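Local coordinates for protein YSC84 (Saccharomyces cerevisiae, PDB 2A08) that is essential, together with LSB5, for actin cytoskeleton organisation, fluid-phase endocytosis and vesicle trafficking, and is represented here by its SH3 domain, a protein-binding module, at residues A6-N11 against L20-G25. Residues are numbered along the deposited sequence; the frame is centred on the assembly and turned at random.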
ATOM      1  N   ALA A   6       2.745  -1.602   6.875  1.00  7.79           N
ATOM      2  CA  ALA A   6       1.363  -1.245   7.122  1.00  9.75           C
ATOM      3  C   ALA A   6       0.446  -2.418   6.863  1.00  9.85           C
ATOM      4  O   ALA A   6       0.687  -3.252   5.987  1.00 12.26           O
ATOM      5  CB  ALA A   6       0.959  -0.058   6.230  1.00 10.61           C
ATOM      6  N   VAL A   7      -0.660  -2.463   7.596  1.00  6.81           N
ATOM      7  CA  VAL A   7      -1.664  -3.492   7.421  1.00  9.38           C
ATOM      8  C   VAL A   7      -2.777  -2.925   6.582  1.00  8.17           C
ATOM      9  O   VAL A   7      -3.236  -1.810   6.824  1.00  8.89           O
ATOM     10  CB  VAL A   7      -2.226  -4.007   8.769  1.00  7.76           C
ATOM     11  CG1 VAL A   7      -3.196  -5.156   8.529  1.00  7.32           C
ATOM     12  CG2 VAL A   7      -1.094  -4.456   9.640  1.00 10.58           C
ATOM     13  N   ALA A   8      -3.175  -3.675   5.554  1.00  9.11           N
ATOM     14  CA  ALA A   8      -4.294  -3.285   4.698  1.00  8.61           C
ATOM     15  C   ALA A   8      -5.612  -3.379   5.465  1.00 10.09           C
ATOM     16  O   ALA A   8      -5.978  -4.414   6.051  1.00  9.66           O
ATOM     17  CB  ALA A   8      -4.344  -4.163   3.456  1.00  8.33           C
ATOM     18  N   LEU A   9      -6.336  -2.277   5.437  1.00  8.66           N
ATOM     19  CA  LEU A   9      -7.645  -2.186   6.073  1.00  9.41           C
ATOM     20  C   LEU A   9      -8.775  -2.616   5.118  1.00  9.10           C
ATOM     21  O   LEU A   9      -9.867  -2.937   5.571  1.00  9.73           O
ATOM     22  CB  LEU A   9      -7.896  -0.750   6.529  1.00  8.53           C
ATOM     23  CG  LEU A   9      -6.867  -0.174   7.501  1.00 12.59           C
ATOM     24  CD1 LEU A   9      -7.134   1.307   7.721  1.00 15.56           C
ATOM     25  CD2 LEU A   9      -6.913  -0.897   8.789  1.00 14.13           C
ATOM     26  N   TYR A  10      -8.511  -2.570   3.814  1.00  9.05           N
ATOM     27  CA  TYR A  10      -9.492  -2.891   2.758  1.00  9.21           C
ATOM     28  C   TYR A  10      -8.778  -3.606   1.612  1.00  9.56           C
ATOM     29  O   TYR A  10      -7.563  -3.515   1.486  1.00 10.36           O
ATOM     30  CB  TYR A  10     -10.156  -1.606   2.201  1.00  9.80           C
ATOM     31  CG  TYR A  10     -10.639  -0.671   3.293  1.00  9.69           C
ATOM     32  CD1 TYR A  10     -11.809  -0.937   3.966  1.00 11.74           C
ATOM     33  CD2 TYR A  10      -9.897   0.458   3.658  1.00 14.51           C
ATOM     34  CE1 TYR A  10     -12.249  -0.113   5.010  1.00 13.66           C
ATOM     35  CE2 TYR A  10     -10.323   1.287   4.707  1.00 15.03           C
ATOM     36  CZ  TYR A  10     -11.482   0.995   5.372  1.00 16.30           C
ATOM     37  OH  TYR A  10     -11.972   1.789   6.404  1.00 25.92           O
ATOM     38  N   ASN A  11      -9.525  -4.283   0.764  1.00 10.71           N
ATOM     39  CA  ASN A  11      -8.989  -4.759  -0.499  1.00 10.45           C
ATOM     40  C   ASN A  11      -8.744  -3.561  -1.417  1.00 10.11           C
ATOM     41  O   ASN A  11      -9.425  -2.518  -1.319  1.00  9.12           O
ATOM     42  CB  ASN A  11      -9.977  -5.711  -1.165  1.00  9.93           C
ATOM     43  CG  ASN A  11     -10.406  -6.842  -0.261  1.00  9.92           C
ATOM     44  OD1 ASN A  11      -9.605  -7.477   0.397  1.00 10.11           O
ATOM     45  ND2 ASN A  11     -11.725  -7.081  -0.209  1.00 15.97           N
ATOM     46  N   LEU A  20      -0.481  -1.287  -7.002  1.00  9.56           N
ATOM     47  CA  LEU A  20      -0.314  -2.485  -6.177  1.00  9.40           C
ATOM     48  C   LEU A  20      -1.653  -3.024  -5.722  1.00 10.70           C
ATOM     49  O   LEU A  20      -2.429  -2.318  -5.068  1.00 13.28           O
ATOM     50  CB  LEU A  20       0.525  -2.174  -4.948  1.00 11.44           C
ATOM     51  CG  LEU A  20       0.776  -3.297  -3.958  1.00 12.33           C
ATOM     52  CD1 LEU A  20       1.732  -4.286  -4.551  1.00 13.95           C
ATOM     53  CD2 LEU A  20       1.310  -2.666  -2.647  1.00 13.42           C
ATOM     54  N   ALA A  21      -1.940  -4.263  -6.061  1.00  8.86           N
ATOM     55  CA  ALA A  21      -3.141  -4.943  -5.606  1.00  8.50           C
ATOM     56  C   ALA A  21      -2.863  -5.593  -4.274  1.00  8.99           C
ATOM     57  O   ALA A  21      -1.766  -6.108  -4.046  1.00 10.20           O
ATOM     58  CB  ALA A  21      -3.542  -5.982  -6.594  1.00 10.34           C
ATOM     59  N   PHE A  22      -3.852  -5.596  -3.401  1.00  8.94           N
ATOM     60  CA  PHE A  22      -3.745  -6.319  -2.132  1.00  9.47           C
ATOM     61  C   PHE A  22      -5.118  -6.626  -1.563  1.00  9.14           C
ATOM     62  O   PHE A  22      -6.137  -6.138  -2.090  1.00  8.85           O
ATOM     63  CB  PHE A  22      -2.871  -5.577  -1.095  1.00  8.56           C
ATOM     64  CG  PHE A  22      -3.250  -4.137  -0.858  1.00  8.93           C
ATOM     65  CD1 PHE A  22      -4.372  -3.778  -0.128  1.00 10.06           C
ATOM     66  CD2 PHE A  22      -2.452  -3.131  -1.344  1.00 10.86           C
ATOM     67  CE1 PHE A  22      -4.700  -2.444   0.097  1.00 10.09           C
ATOM     68  CE2 PHE A  22      -2.774  -1.776  -1.114  1.00 11.31           C
ATOM     69  CZ  PHE A  22      -3.905  -1.450  -0.388  1.00 11.22           C
ATOM     70  N   LYS A  23      -5.132  -7.472  -0.532  1.00  9.13           N
ATOM     71  CA  LYS A  23      -6.334  -7.859   0.206  1.00  9.32           C
ATOM     72  C   LYS A  23      -6.262  -7.362   1.634  1.00  9.77           C
ATOM     73  O   LYS A  23      -5.172  -7.241   2.207  1.00  8.92           O
ATOM     74  CB  LYS A  23      -6.519  -9.379   0.219  1.00 10.71           C
ATOM     75  CG  LYS A  23      -6.554  -9.968  -1.154  1.00 13.47           C
ATOM     76  CD  LYS A  23      -7.845  -9.669  -1.879  1.00 18.29           C
ATOM     77  CE  LYS A  23      -7.933 -10.448  -3.236  1.00 21.20           C
ATOM     78  NZ  LYS A  23      -7.460 -11.868  -3.189  1.00 26.05           N
ATOM     79  N   LYS A  24      -7.431  -7.065   2.204  1.00  8.19           N
ATOM     80  CA  LYS A  24      -7.559  -6.751   3.636  1.00  9.70           C
ATOM     81  C   LYS A  24      -6.711  -7.709   4.477  1.00  8.59           C
ATOM     82  O   LYS A  24      -6.777  -8.916   4.283  1.00  9.32           O
ATOM     83  CB  LYS A  24      -9.058  -6.774   4.057  1.00  8.71           C
ATOM     84  CG  LYS A  24      -9.248  -6.439   5.512  1.00 11.77           C
ATOM     85  CD  LYS A  24     -10.713  -6.465   5.891  1.00 14.30           C
ATOM     86  CE  LYS A  24     -10.903  -6.021   7.320  1.00 16.58           C
ATOM     87  NZ  LYS A  24     -12.381  -5.984   7.578  1.00 19.74           N
ATOM     88  N   GLY A  25      -5.857  -7.150   5.336  1.00  8.75           N
ATOM     89  CA  GLY A  25      -5.063  -7.933   6.277  1.00 10.67           C
ATOM     90  C   GLY A  25      -3.659  -8.210   5.756  1.00 11.43           C
ATOM     91  O   GLY A  25      -2.797  -8.622   6.521  1.00 11.83           O
TER
HETATM   92  O   HOH W   1     -12.500  -3.735   5.881  1.00 28.88           O
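With chi1 near -53°, the side chain of Asn-11 swings its CG to the side of its own backbone N and brings OD1 over the main chain of Lys-23 and Lys-24. Lys-24 does the reverse: its CG lies anti to the backbone N (chi1 -179°) and the chain runs out fully extended alongside the Leu-9 carbonyl. The result illustrates how a side-chain carbonyl can take up a main-chain N-H where two loop segments meet beyond the paired strands. Lys-24 N donates to Asn-11 OD1 at 2.9 Å in a nearly straight bond, 164° at the hydrogen, with the donor tilted out of the amide plane. The CD of the bent Lys-23 chain passes 3.6 Å from Asn-11 OD1. One residue on, Gly-25 N gives a main-chain bond of 2.8 Å to Ala-8 O; the positive phi of Gly-25 is a conformation suited to glycine. Lys-24 CG rests 3.6 Å from Leu-9 O, and a water links that oxygen to Lys-24 NZ, accepting from the amine and donating to the carbonyl.

On the buried side, Ala-8 CB meets Phe-22 CD1 obliquely at 3.6 Å, while Tyr-10 O lies at the ring's edge, in its plane, 3.4 Å from Phe-22 CE1. Together these contacts close the base of the RT loop, the long excursion between the first two strands of an SH3 domain. Beyond them, Ala-8 and Asp-26 share a backbone bond as strand 5-8 pairs antiparallel with strand 27-30, and Phe-22 packs on Ile-28, on Val-57 of strand 57-59 and edge-to-face with Phe-52.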